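Local coordinates for bifunctional protein PutA (Bradyrhizobium diazoefficiens, PDB 6BSN), which probably oxidises proline to glutamate in two steps, using an FAD-dependent proline dehydrogenase and an NAD-dependent aldehyde dehydrogenase carried on one chain, at residues D105-E110 with S922-S927; A115-A120 with R450-Y455; A385-I390 with E410-F415; I874-E879 with V894-P899. The protein carries 1 engineered substitution. All blocks are in the same frame, centred on the assembly; numbering follows the deposited sequence.

Interaction 1. Residues D105-E110 with S922-S927; sequences DFIHHE and SRIDDS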
loop_
_atom_site.group_PDB
_atom_site.type_symbol
_atom_site.label_atom_id
_atom_site.label_comp_id
_atom_site.label_asym_id
_atom_site.label_seq_id
_atom_site.Cartn_x
_atom_site.Cartn_y
_atom_site.Cartn_z
ATOM N N ASP A 105 -44.482 10.985 24.448
ATOM C CA ASP A 105 -45.423 10.620 23.394
ATOM C C ASP A 105 -44.839 10.904 22.016
ATOM O O ASP A 105 -45.527 11.402 21.125
ATOM C CB ASP A 105 -46.756 11.346 23.562
ATOM C CG ASP A 105 -47.644 10.683 24.585
ATOM O OD1 ASP A 105 -48.573 11.343 25.079
ATOM O OD2 ASP A 105 -47.394 9.505 24.912
ATOM N N PHE A 106 -43.558 10.576 21.830
ATOM C CA PHE A 106 -42.883 10.996 20.612
ATOM C C PHE A 106 -43.500 10.339 19.373
ATOM O O PHE A 106 -43.858 11.029 18.410
ATOM C CB PHE A 106 -41.391 10.685 20.708
ATOM C CG PHE A 106 -40.734 11.192 21.958
ATOM C CD1 PHE A 106 -40.398 12.530 22.084
ATOM C CD2 PHE A 106 -40.422 10.322 22.989
ATOM C CE1 PHE A 106 -39.771 13.007 23.232
ATOM C CE2 PHE A 106 -39.801 10.784 24.144
ATOM C CZ PHE A 106 -39.472 12.139 24.261
ATOM N N ILE A 107 -43.609 9.000 19.375
ATOM C CA ILE A 107 -44.172 8.275 18.233
ATOM C C ILE A 107 -45.658 8.601 18.063
ATOM O O ILE A 107 -46.146 8.758 16.932
ATOM C CB ILE A 107 -43.894 6.762 18.384
ATOM C CG1 ILE A 107 -42.403 6.489 18.111
ATOM C CG2 ILE A 107 -44.781 5.875 17.459
ATOM C CD1 ILE A 107 -41.929 5.113 18.508
ATOM N N HIS A 108 -46.390 8.741 19.178
ATOM C CA HIS A 108 -47.788 9.173 19.127
ATOM C C HIS A 108 -47.941 10.505 18.386
ATOM O O HIS A 108 -48.823 10.655 17.535
ATOM C CB HIS A 108 -48.349 9.278 20.551
ATOM C CG HIS A 108 -49.815 9.607 20.619
ATOM N ND1 HIS A 108 -50.799 8.715 20.246
ATOM C CD2 HIS A 108 -50.463 10.710 21.052
ATOM C CE1 HIS A 108 -51.986 9.260 20.433
ATOM N NE2 HIS A 108 -51.811 10.471 20.923
ATOM N N HIS A 109 -47.081 11.486 18.679
ATOM C CA HIS A 109 -47.207 12.771 17.986
ATOM C C HIS A 109 -46.878 12.641 16.514
ATOM O O HIS A 109 -47.542 13.257 15.672
ATOM C CB HIS A 109 -46.311 13.825 18.628
ATOM C CG HIS A 109 -46.680 14.118 20.038
ATOM N ND1 HIS A 109 -45.784 14.611 20.958
ATOM C CD2 HIS A 109 -47.855 13.974 20.691
ATOM C CE1 HIS A 109 -46.391 14.751 22.123
ATOM N NE2 HIS A 109 -47.650 14.383 21.984
ATOM N N GLU A 110 -45.842 11.857 16.187
ATOM C CA GLU A 110 -45.481 11.670 14.791
ATOM C C GLU A 110 -46.575 10.923 14.039
ATOM O O GLU A 110 -46.874 11.244 12.884
ATOM C CB GLU A 110 -44.163 10.914 14.700
ATOM C CG GLU A 110 -43.675 10.783 13.290
ATOM C CD GLU A 110 -42.291 10.150 13.182
ATOM O OE1 GLU A 110 -41.757 9.642 14.200
ATOM O OE2 GLU A 110 -41.744 10.169 12.064
ATOM N N SER A 922 -43.442 2.291 7.115
ATOM C CA SER A 922 -43.336 3.172 8.267
ATOM C C SER A 922 -42.196 4.143 8.035
ATOM O O SER A 922 -41.172 3.771 7.453
ATOM C CB SER A 922 -43.076 2.396 9.553
ATOM O OG SER A 922 -42.949 3.288 10.652
ATOM N N ARG A 923 -42.398 5.388 8.468
ATOM C CA ARG A 923 -41.317 6.361 8.498
ATOM C C ARG A 923 -40.423 6.163 9.710
ATOM O O ARG A 923 -39.304 6.677 9.728
ATOM C CB ARG A 923 -41.895 7.790 8.503
ATOM C CG ARG A 923 -40.870 8.916 8.262
ATOM C CD ARG A 923 -41.353 10.214 8.875
ATOM N NE ARG A 923 -42.626 10.638 8.304
ATOM C CZ ARG A 923 -43.551 11.304 8.983
ATOM N NH1 ARG A 923 -43.357 11.582 10.266
ATOM N NH2 ARG A 923 -44.687 11.652 8.398
ATOM N N ILE A 924 -40.885 5.418 10.711
ATOM C CA ILE A 924 -40.282 5.429 12.041
ATOM C C ILE A 924 -39.238 4.314 12.138
ATOM O O ILE A 924 -39.575 3.129 12.241
ATOM C CB ILE A 924 -41.352 5.287 13.127
ATOM C CG1 ILE A 924 -42.461 6.323 12.905
ATOM C CG2 ILE A 924 -40.717 5.386 14.514
ATOM C CD1 ILE A 924 -43.559 6.276 13.952
ATOM N N ASP A 925 -37.960 4.703 12.141
ATOM C CA ASP A 925 -36.890 3.713 12.174
ATOM C C ASP A 925 -36.964 2.839 13.418
ATOM O O ASP A 925 -36.714 1.633 13.337
ATOM C CB ASP A 925 -35.531 4.397 12.079
ATOM C CG ASP A 925 -35.282 4.981 10.701
ATOM O OD1 ASP A 925 -35.880 4.477 9.735
ATOM O OD2 ASP A 925 -34.488 5.933 10.572
ATOM N N ASP A 926 -37.303 3.416 14.579
ATOM C CA ASP A 926 -37.381 2.595 15.786
ATOM C C ASP A 926 -38.490 1.548 15.679
ATOM O O ASP A 926 -38.364 0.447 16.236
ATOM C CB ASP A 926 -37.595 3.467 17.031
ATOM C CG ASP A 926 -36.392 4.370 17.337
ATOM O OD1 ASP A 926 -36.577 5.600 17.444
ATOM O OD2 ASP A 926 -35.253 3.863 17.420
ATOM N N SER A 927 -39.590 1.877 14.991
ATOM C CA SER A 927 -40.652 0.902 14.787
ATOM C C SER A 927 -40.194 -0.208 13.856
ATOM O O SER A 927 -40.387 -1.401 14.139
ATOM C CB SER A 927 -41.900 1.587 14.210
ATOM O OG SER A 927 -42.429 2.499 15.123
HETATM O O HOH W 1 -44.790 13.844 11.909
#
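I107 and E110, on the first turns of helix 106-118, meet R923 and I924 just ahead of helix 925-934, where the N-terminal helical region of PutA packs on its aldehyde dehydrogenase section. CG of E110 stands anti to the backbone N (chi1 -175°) and the chain runs on extended, bringing the carboxylate to the bent arm of R923. R923 NH1 donates to E110 OE2 at 2.8 Å, meeting the anti lone pair of that oxygen, which lies somewhat out of the guanidinium plane. The same oxygen is hydrogen-bonded to T141 OG1, and a water lies 3.1 Å from R923 NH1. The other oxygen, E110 OE1, rests 3.6 Å from I924 CG1, the two chains running alongside in opposite senses. Beside the ion pair, I107 CG2 touches I924 CD1 at 3.7 Å. R923 NH2 has its own partner in T114 OG1, and S922 OG forms an ST turn by accepting from I924 N at 3.0 Å. An alanine in place of E110 would probably leave the buried R923 without this counter-charge and T141 without this partner. Sharing a buried site, E110 and R923 probably help keep each other charged.

Interaction 2. Residues A115-A120 with R450-Y455; sequences AFLVNA and RDLLAY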
loop_
_atom_site.group_PDB
_atom_site.type_symbol
_atom_site.label_atom_id
_atom_site.label_comp_id
_atom_site.label_asym_id
_atom_site.label_seq_id
_atom_site.Cartn_x
_atom_site.Cartn_y
_atom_site.Cartn_z
ATOM N N ALA A 115 -51.340 10.975 10.413
ATOM C CA ALA A 115 -52.702 10.507 10.178
ATOM C C ALA A 115 -53.618 11.680 9.878
ATOM O O ALA A 115 -54.508 11.581 9.029
ATOM C CB ALA A 115 -53.218 9.740 11.400
ATOM N N PHE A 116 -53.383 12.812 10.554
ATOM C CA PHE A 116 -54.176 14.011 10.333
ATOM C C PHE A 116 -54.278 14.374 8.860
ATOM O O PHE A 116 -55.318 14.859 8.417
ATOM C CB PHE A 116 -53.589 15.191 11.114
ATOM C CG PHE A 116 -54.205 16.510 10.751
ATOM C CD1 PHE A 116 -53.524 17.409 9.939
ATOM C CD2 PHE A 116 -55.486 16.831 11.176
ATOM C CE1 PHE A 116 -54.103 18.633 9.583
ATOM C CE2 PHE A 116 -56.074 18.052 10.819
ATOM C CZ PHE A 116 -55.385 18.949 10.025
ATOM N N LEU A 117 -53.221 14.137 8.085
ATOM C CA LEU A 117 -53.239 14.546 6.687
ATOM C C LEU A 117 -54.257 13.766 5.861
ATOM O O LEU A 117 -54.776 14.304 4.871
ATOM C CB LEU A 117 -51.849 14.409 6.082
ATOM C CG LEU A 117 -50.736 15.223 6.733
ATOM C CD1 LEU A 117 -49.406 14.714 6.192
ATOM C CD2 LEU A 117 -50.870 16.701 6.471
ATOM N N VAL A 118 -54.569 12.519 6.224
ATOM C CA VAL A 118 -55.603 11.775 5.509
ATOM C C VAL A 118 -56.886 11.651 6.300
ATOM O O VAL A 118 -57.935 11.360 5.706
ATOM C CB VAL A 118 -55.131 10.373 5.067
ATOM C CG1 VAL A 118 -54.000 10.483 4.079
ATOM C CG2 VAL A 118 -54.773 9.478 6.280
ATOM N N ASN A 119 -56.847 11.842 7.608
ATOM C CA ASN A 119 -57.999 11.579 8.454
ATOM C C ASN A 119 -58.013 12.703 9.483
ATOM O O ASN A 119 -57.491 12.553 10.594
ATOM C CB ASN A 119 -57.907 10.186 9.081
ATOM C CG ASN A 119 -59.046 9.894 10.051
ATOM O OD1 ASN A 119 -60.003 10.652 10.154
ATOM N ND2 ASN A 119 -58.926 8.793 10.784
ATOM N N ALA A 120 -58.644 13.821 9.103
ATOM C CA ALA A 120 -58.607 15.031 9.916
ATOM C C ALA A 120 -59.118 14.794 11.331
ATOM O O ALA A 120 -58.700 15.498 12.257
ATOM C CB ALA A 120 -59.403 16.144 9.241
ATOM N N ARG A 450 -54.225 15.572 1.965
ATOM C CA ARG A 450 -53.977 14.203 1.508
ATOM C C ARG A 450 -52.948 14.142 0.382
ATOM O O ARG A 450 -52.461 13.053 0.069
ATOM C CB ARG A 450 -55.293 13.562 1.068
ATOM C CG ARG A 450 -55.913 14.246 -0.140
ATOM C CD ARG A 450 -57.396 13.915 -0.279
ATOM N NE ARG A 450 -57.611 12.509 -0.589
ATOM C CZ ARG A 450 -58.806 11.928 -0.559
ATOM N NH1 ARG A 450 -59.877 12.645 -0.225
ATOM N NH2 ARG A 450 -58.934 10.643 -0.872
ATOM N N ASP A 451 -52.576 15.284 -0.204
ATOM C CA ASP A 451 -51.572 15.338 -1.258
ATOM C C ASP A 451 -50.250 15.950 -0.800
ATOM O O ASP A 451 -49.288 15.987 -1.578
ATOM C CB ASP A 451 -52.138 16.116 -2.451
ATOM C CG ASP A 451 -53.354 15.412 -3.063
ATOM O OD1 ASP A 451 -53.296 14.178 -3.220
ATOM O OD2 ASP A 451 -54.363 16.073 -3.365
ATOM N N LEU A 452 -50.168 16.390 0.454
ATOM C CA LEU A 452 -48.981 17.086 0.935
ATOM C C LEU A 452 -47.789 16.151 1.065
ATOM O O LEU A 452 -46.690 16.488 0.624
ATOM C CB LEU A 452 -49.267 17.754 2.279
ATOM C CG LEU A 452 -48.040 18.423 2.903
ATOM C CD1 LEU A 452 -47.534 19.491 1.979
ATOM C CD2 LEU A 452 -48.410 19.017 4.261
ATOM N N LEU A 453 -47.970 14.999 1.726
ATOM C CA LEU A 453 -46.845 14.098 1.985
ATOM C C LEU A 453 -46.091 13.742 0.709
ATOM O O LEU A 453 -44.863 13.874 0.638
ATOM C CB LEU A 453 -47.326 12.821 2.663
ATOM C CG LEU A 453 -47.211 12.602 4.167
ATOM C CD1 LEU A 453 -47.489 11.124 4.439
ATOM C CD2 LEU A 453 -45.858 13.021 4.717
ATOM N N ALA A 454 -46.811 13.272 -0.311
ATOM C CA ALA A 454 -46.124 12.870 -1.530
ATOM C C ALA A 454 -45.335 14.038 -2.111
ATOM O O ALA A 454 -44.200 13.861 -2.567
ATOM C CB ALA A 454 -47.115 12.300 -2.546
ATOM N N TYR A 455 -45.920 15.242 -2.087
ATOM C CA TYR A 455 -45.227 16.447 -2.551
ATOM C C TYR A 455 -44.010 16.782 -1.684
ATOM O O TYR A 455 -42.948 17.132 -2.205
ATOM C CB TYR A 455 -46.198 17.625 -2.572
ATOM C CG TYR A 455 -45.633 18.906 -3.164
ATOM C CD1 TYR A 455 -45.611 19.118 -4.545
ATOM C CD2 TYR A 455 -45.150 19.922 -2.342
ATOM C CE1 TYR A 455 -45.099 20.314 -5.094
ATOM C CE2 TYR A 455 -44.636 21.115 -2.880
ATOM C CZ TYR A 455 -44.615 21.305 -4.250
ATOM O OH TYR A 455 -44.111 22.486 -4.759
#
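L117 reaches across from helix 106-118 to the start of helix 452-464, where L452 and L453 receive its two methyls. Its CB points at the opposing segment, and chi1 of -60° sets CG anti to the carbonyl carbon, so that the fork opens between the two leucines. CD1 lies 3.7 Å from L453 CG and 4.2 Å from L453 CD2, the two side chains lying nearly perpendicular. CD2 takes the other direction and meets L452 CD2 at 4.0 Å, methyl against methyl. L453 holds chi1 at -100°, away from a staggered position, which suggests some strain in how it accommodates its surroundings.

The segment 450-455 leads from strand 440-448, the last strand in sequence of the parallel barrel of the proline dehydrogenase section, into the helix that follows it. Helix 71-85 closes the same apolar cluster, with V79 touching both L117 and L453, and L75 touching L453.

Behind the fork the backbones come close: L117 O is 3.2 Å from R450 N, but the angle is too poor for a hydrogen bond. R450 CB sits 3.9 Å from that carbonyl oxygen, and V118 CG1 approaches R450 CB more loosely at 4.5 Å. CG of R450 is wedged between its own backbone N and carbonyl carbon (chi1 65°), and the chain then leads its guanidinium away from L117, close to the like-charged R809 and R209, the latter salt-bridged to D451. V118 also leans on V806 and R809 of helix 804-819, which belongs to the aldehyde dehydrogenase section.

Interaction 3. Residues A385-I390 with E410-F415; sequences ALRPRI and EGSSGF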
loop_
_atom_site.group_PDB
_atom_site.type_symbol
_atom_site.label_atom_id
_atom_site.label_comp_id
_atom_site.label_asym_id
_atom_site.label_seq_id
_atom_site.Cartn_x
_atom_site.Cartn_y
_atom_site.Cartn_z
ATOM N N ALA A 385 -34.394 31.053 -29.430
ATOM C CA ALA A 385 -34.436 31.238 -30.875
ATOM C C ALA A 385 -35.791 30.898 -31.475
ATOM O O ALA A 385 -36.052 31.298 -32.606
ATOM C CB ALA A 385 -33.343 30.400 -31.540
ATOM N N LEU A 386 -36.664 30.211 -30.736
ATOM C CA LEU A 386 -37.997 29.847 -31.198
ATOM C C LEU A 386 -39.055 30.895 -30.854
ATOM O O LEU A 386 -40.230 30.709 -31.195
ATOM C CB LEU A 386 -38.389 28.471 -30.616
ATOM C CG LEU A 386 -37.504 27.308 -31.088
ATOM C CD1 LEU A 386 -37.891 25.989 -30.399
ATOM C CD2 LEU A 386 -37.599 27.165 -32.589
ATOM N N ARG A 387 -38.672 31.986 -30.197
ATOM C CA ARG A 387 -39.570 33.120 -30.088
ATOM C C ARG A 387 -39.825 33.676 -31.490
ATOM O O ARG A 387 -38.966 33.562 -32.370
ATOM C CB ARG A 387 -38.962 34.197 -29.188
ATOM C CG ARG A 387 -38.729 33.749 -27.731
ATOM C CD ARG A 387 -37.982 34.834 -26.989
ATOM N NE ARG A 387 -36.585 34.892 -27.421
ATOM C CZ ARG A 387 -35.768 35.923 -27.213
ATOM N NH1 ARG A 387 -36.214 37.000 -26.594
ATOM N NH2 ARG A 387 -34.500 35.877 -27.622
ATOM N N PRO A 388 -41.013 34.263 -31.743
ATOM C CA PRO A 388 -42.117 34.533 -30.815
ATOM C C PRO A 388 -43.147 33.408 -30.677
ATOM O O PRO A 388 -44.029 33.523 -29.821
ATOM C CB PRO A 388 -42.791 35.770 -31.433
ATOM C CG PRO A 388 -42.362 35.799 -32.871
ATOM C CD PRO A 388 -41.330 34.734 -33.103
ATOM N N ARG A 389 -43.050 32.359 -31.500
ATOM C CA ARG A 389 -44.042 31.290 -31.431
ATOM C C ARG A 389 -44.005 30.595 -30.079
ATOM O O ARG A 389 -45.051 30.288 -29.494
ATOM C CB ARG A 389 -43.803 30.263 -32.540
ATOM C CG ARG A 389 -44.829 29.135 -32.514
ATOM C CD ARG A 389 -44.871 28.268 -33.779
ATOM N NE ARG A 389 -45.063 29.007 -35.027
ATOM C CZ ARG A 389 -46.230 29.456 -35.498
ATOM N NH1 ARG A 389 -46.261 30.087 -36.672
ATOM N NH2 ARG A 389 -47.364 29.290 -34.809
ATOM N N ILE A 390 -42.811 30.369 -29.552
ATOM C CA ILE A 390 -42.625 29.746 -28.251
ATOM C C ILE A 390 -42.304 30.864 -27.269
ATOM O O ILE A 390 -41.465 31.734 -27.552
ATOM C CB ILE A 390 -41.509 28.680 -28.294
ATOM C CG1 ILE A 390 -41.825 27.588 -29.319
ATOM C CG2 ILE A 390 -41.297 28.027 -26.933
ATOM C CD1 ILE A 390 -43.150 26.827 -29.058
ATOM N N GLU A 410 -29.751 38.443 -24.602
ATOM C CA GLU A 410 -29.183 39.693 -25.119
ATOM C C GLU A 410 -30.114 40.884 -24.872
ATOM O O GLU A 410 -30.178 41.824 -25.673
ATOM C CB GLU A 410 -28.826 39.567 -26.608
ATOM N N GLY A 411 -30.847 40.849 -23.761
ATOM C CA GLY A 411 -31.627 41.985 -23.317
ATOM C C GLY A 411 -33.012 42.116 -23.910
ATOM O O GLY A 411 -33.638 43.174 -23.751
ATOM N N SER A 412 -33.520 41.082 -24.570
ATOM C CA SER A 412 -34.824 41.157 -25.207
ATOM C C SER A 412 -35.912 40.783 -24.196
ATOM O O SER A 412 -35.660 40.642 -22.995
ATOM C CB SER A 412 -34.842 40.277 -26.461
ATOM O OG SER A 412 -34.095 39.082 -26.279
ATOM N N SER A 413 -37.145 40.634 -24.677
ATOM C CA SER A 413 -38.259 40.174 -23.858
ATOM C C SER A 413 -38.855 38.943 -24.532
ATOM O O SER A 413 -38.134 38.236 -25.240
ATOM C CB SER A 413 -39.287 41.285 -23.684
ATOM O OG SER A 413 -38.659 42.470 -23.222
ATOM N N GLY A 414 -40.134 38.641 -24.311
ATOM C CA GLY A 414 -40.708 37.445 -24.907
ATOM C C GLY A 414 -40.372 36.143 -24.203
ATOM O O GLY A 414 -40.587 35.063 -24.775
ATOM N N PHE A 415 -39.854 36.205 -22.983
ATOM C CA PHE A 415 -39.659 35.015 -22.156
ATOM C C PHE A 415 -39.887 35.433 -20.707
ATOM O O PHE A 415 -40.140 36.607 -20.420
ATOM C CB PHE A 415 -38.265 34.415 -22.372
ATOM C CG PHE A 415 -37.147 35.287 -21.858
ATOM C CD1 PHE A 415 -36.579 35.054 -20.613
ATOM C CD2 PHE A 415 -36.667 36.346 -22.622
ATOM C CE1 PHE A 415 -35.546 35.851 -20.139
ATOM C CE2 PHE A 415 -35.636 37.158 -22.154
ATOM C CZ PHE A 415 -35.078 36.914 -20.909
HETATM O O HOH W 2 -41.923 34.955 -27.043
#
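The guanidinium of R387 receives S412 OG and the carbonyl of S413 at its edge, both close to its plane, while the ring of F415 approaches obliquely, its CD2 lying 4.1 Å from R387 NH1. A single nitrogen carries the main bonds. R387 NH1 donates to S412 OG at 3.0 Å along a nearly straight line (168°), and to S413 O at 2.7 Å with a more bent N-H angle of 134°, although the nitrogen lies almost in line with the C=O bond of S413. R387 NH2 adds a weak bond to the same S412 OG. These bonds in its plane, with NE bonded to L384 O, limit how the group can turn. S412 OG has a further partner in A409 O, but this serine is poorly ordered, so its share of the grip may be looser than the model implies.

R387 CD passes 3.4 Å from G414 O, and the bend at chi3 (-73°) beyond it turns the guanidinium toward S412 and S413. At G414, where phi is positive, R387 CD and the S413 carbonyl oxygen leave little room for a CB. Nearby, one water donates to both G414 O, at 2.6 Å, and I390 O, at 3.3 Å, tying the loops together again.

The two segments are successive helix-to-strand loops, from helix 369-385 into strand 390-395 and from helix 399-409 into strand 416-420. Such pairing of adjacent alpha-beta loops belongs to the N-terminal end of a beta-alpha barrel, the end away from T396, H397 and N398, which bind FAD just beyond strand 390-395.

Interaction 4. Residues I874-E879 with V894-P899; sequences IFELTE and VVRYRP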
loop_
_atom_site.group_PDB
_atom_site.type_symbol
_atom_site.label_atom_id
_atom_site.label_comp_id
_atom_site.label_asym_id
_atom_site.label_seq_id
_atom_site.Cartn_x
_atom_site.Cartn_y
_atom_site.Cartn_z
ATOM N N ILE A 874 -60.473 -8.537 -1.955
ATOM C CA ILE A 874 -60.001 -7.949 -0.709
ATOM C C ILE A 874 -61.020 -8.240 0.366
ATOM O O ILE A 874 -62.177 -7.832 0.248
ATOM C CB ILE A 874 -59.759 -6.436 -0.810
ATOM C CG1 ILE A 874 -58.809 -6.110 -1.962
ATOM C CG2 ILE A 874 -59.187 -5.951 0.490
ATOM C CD1 ILE A 874 -58.674 -4.614 -2.211
ATOM N N PHE A 875 -60.591 -8.933 1.415
ATOM C CA PHE A 875 -61.442 -9.240 2.552
ATOM C C PHE A 875 -60.831 -8.643 3.809
ATOM O O PHE A 875 -59.610 -8.605 3.967
ATOM C CB PHE A 875 -61.605 -10.764 2.751
ATOM C CG PHE A 875 -62.379 -11.445 1.663
ATOM C CD1 PHE A 875 -61.722 -12.078 0.622
ATOM C CD2 PHE A 875 -63.770 -11.469 1.693
ATOM C CE1 PHE A 875 -62.439 -12.715 -0.384
ATOM C CE2 PHE A 875 -64.492 -12.087 0.689
ATOM C CZ PHE A 875 -63.829 -12.720 -0.349
ATOM N N GLU A 876 -61.685 -8.189 4.715
ATOM C CA GLU A 876 -61.235 -7.704 6.009
ATOM C C GLU A 876 -61.651 -8.712 7.065
ATOM O O GLU A 876 -62.796 -9.170 7.084
ATOM C CB GLU A 876 -61.792 -6.310 6.352
ATOM C CG GLU A 876 -61.416 -5.888 7.787
ATOM C CD GLU A 876 -61.723 -4.423 8.110
ATOM O OE1 GLU A 876 -61.428 -4.000 9.254
ATOM O OE2 GLU A 876 -62.267 -3.708 7.238
ATOM N N LEU A 877 -60.717 -9.065 7.920
ATOM C CA LEU A 877 -60.979 -10.020 8.970
ATOM C C LEU A 877 -61.109 -9.300 10.300
ATOM O O LEU A 877 -60.565 -8.215 10.504
ATOM C CB LEU A 877 -59.851 -11.050 9.047
ATOM C CG LEU A 877 -59.362 -11.633 7.727
ATOM C CD1 LEU A 877 -57.987 -12.315 7.908
ATOM C CD2 LEU A 877 -60.385 -12.599 7.165
ATOM N N THR A 878 -61.822 -9.942 11.216
ATOM C CA THR A 878 -61.859 -9.461 12.588
ATOM C C THR A 878 -60.525 -9.695 13.271
ATOM O O THR A 878 -60.037 -8.833 14.005
ATOM C CB THR A 878 -62.968 -10.182 13.357
ATOM O OG1 THR A 878 -64.245 -9.797 12.839
ATOM C CG2 THR A 878 -62.890 -9.881 14.844
ATOM N N GLU A 879 -59.917 -10.859 13.033
ATOM C CA GLU A 879 -58.615 -11.202 13.581
ATOM C C GLU A 879 -57.830 -12.035 12.570
ATOM O O GLU A 879 -58.412 -12.744 11.740
ATOM C CB GLU A 879 -58.771 -11.945 14.911
ATOM C CG GLU A 879 -59.893 -12.961 14.883
ATOM C CD GLU A 879 -60.219 -13.512 16.251
ATOM O OE1 GLU A 879 -61.122 -14.372 16.335
ATOM O OE2 GLU A 879 -59.571 -13.091 17.236
ATOM N N VAL A 894 -57.132 -8.246 5.144
ATOM C CA VAL A 894 -56.743 -7.017 5.837
ATOM C C VAL A 894 -57.285 -7.038 7.259
ATOM O O VAL A 894 -58.466 -7.325 7.479
ATOM C CB VAL A 894 -57.246 -5.766 5.087
ATOM C CG1 VAL A 894 -56.735 -4.497 5.758
ATOM C CG2 VAL A 894 -56.840 -5.837 3.605
ATOM N N VAL A 895 -56.426 -6.728 8.221
ATOM C CA VAL A 895 -56.805 -6.561 9.621
ATOM C C VAL A 895 -56.413 -5.148 10.038
ATOM O O VAL A 895 -55.259 -4.740 9.842
ATOM C CB VAL A 895 -56.114 -7.604 10.527
ATOM C CG1 VAL A 895 -56.346 -7.291 12.011
ATOM C CG2 VAL A 895 -56.547 -9.025 10.164
ATOM N N ARG A 896 -57.355 -4.401 10.609
ATOM C CA ARG A 896 -57.010 -3.104 11.178
ATOM C C ARG A 896 -56.742 -3.269 12.673
ATOM O O ARG A 896 -57.309 -4.145 13.328
ATOM C CB ARG A 896 -58.105 -2.053 10.909
ATOM C CG ARG A 896 -59.440 -2.223 11.588
ATOM C CD ARG A 896 -60.404 -1.086 11.166
ATOM N NE ARG A 896 -61.057 -1.377 9.887
ATOM C CZ ARG A 896 -61.517 -0.461 9.047
ATOM N NH1 ARG A 896 -62.093 -0.835 7.913
ATOM N NH2 ARG A 896 -61.403 0.830 9.342
ATOM N N TYR A 897 -55.804 -2.477 13.196
ATOM C CA TYR A 897 -55.333 -2.663 14.567
ATOM C C TYR A 897 -55.083 -1.303 15.212
ATOM O O TYR A 897 -54.835 -0.300 14.534
ATOM C CB TYR A 897 -54.046 -3.541 14.624
ATOM C CG TYR A 897 -52.761 -2.876 14.144
ATOM C CD1 TYR A 897 -51.851 -2.332 15.045
ATOM C CD2 TYR A 897 -52.463 -2.800 12.800
ATOM C CE1 TYR A 897 -50.665 -1.720 14.608
ATOM C CE2 TYR A 897 -51.295 -2.196 12.349
ATOM C CZ TYR A 897 -50.398 -1.660 13.255
ATOM O OH TYR A 897 -49.247 -1.052 12.796
ATOM N N ARG A 898 -55.124 -1.287 16.547
ATOM C CA ARG A 898 -54.806 -0.108 17.348
ATOM C C ARG A 898 -53.299 -0.036 17.591
ATOM O O ARG A 898 -52.667 -1.065 17.842
ATOM C CB ARG A 898 -55.548 -0.145 18.683
ATOM N N PRO A 899 -52.706 1.158 17.503
ATOM C CA PRO A 899 -51.240 1.275 17.620
ATOM C C PRO A 899 -50.676 0.680 18.890
ATOM O O PRO A 899 -49.525 0.227 18.893
ATOM C CB PRO A 899 -51.008 2.794 17.578
ATOM C CG PRO A 899 -52.206 3.338 16.900
ATOM C CD PRO A 899 -53.347 2.472 17.345
HETATM O O HOH W 3 -60.165 -5.607 10.917
#
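E876 and R896 form a side-on salt bridge: R896 NE donates to E876 OE1 at 2.7 Å and R896 NH1 to E876 OE2 at 3.0 Å. Both bonds are nearly straight and lie in the guanidinium plane, and the carboxylate, met on its syn side, is turned only 16° from that plane. A paired bond of this kind restrains the rotation of both groups. E876 reaches out fully extended, whereas R896 is bent at chi3 (83°) to come across it. A water donates to E876 OE1 at 2.6 Å and to L877 O, and accepts from R896 N, tying the pair to both backbones. H859 NE2 also bonds E876 OE2, and D808 forms a salt bridge with R896 NH2. A leucine in place of R896 would probably leave E876 without this counter-charge, its carboxylate freer to turn, and D808 without this partner.

The strands bring these residues together. E876 pairs in parallel with V894, through V894 N to F875 O at 2.8 Å and L877 N to V894 O at 2.9 Å. I874 CG2 meets V894 CG2 at 3.9 Å, and L877 CB meets V895 CG2 at 4.0 Å. Strand 873-876 lies between antiparallel 857-861 and parallel 891-897, which borders 797-803 in the aldehyde dehydrogenase sheet. Helix 804-819 packs on this pair, with V814 against I874 and I811 against V894 and R896.

Interactions 1 and 2 share helix 106-118, with centres about 16 Å apart, and touch where R923 NH2 packs against L453 CD2. Through its two ends this helix joins the aldehyde dehydrogenase section at 922-927 and the proline dehydrogenase barrel at 450-455. Centre to centre, interaction 4, in the aldehyde dehydrogenase sheet, lies about 21 Å from interaction 1, about 22 Å from interaction 2, and about 59 Å from interaction 3, on the barrel across the centre of the chain. Along the sequence, interaction 1 spans all the others; interaction 3 falls within the span of interaction 2, and interaction 4 follows it. Long-range contacts thus unite the catalytic sections, while local ones shape each fold.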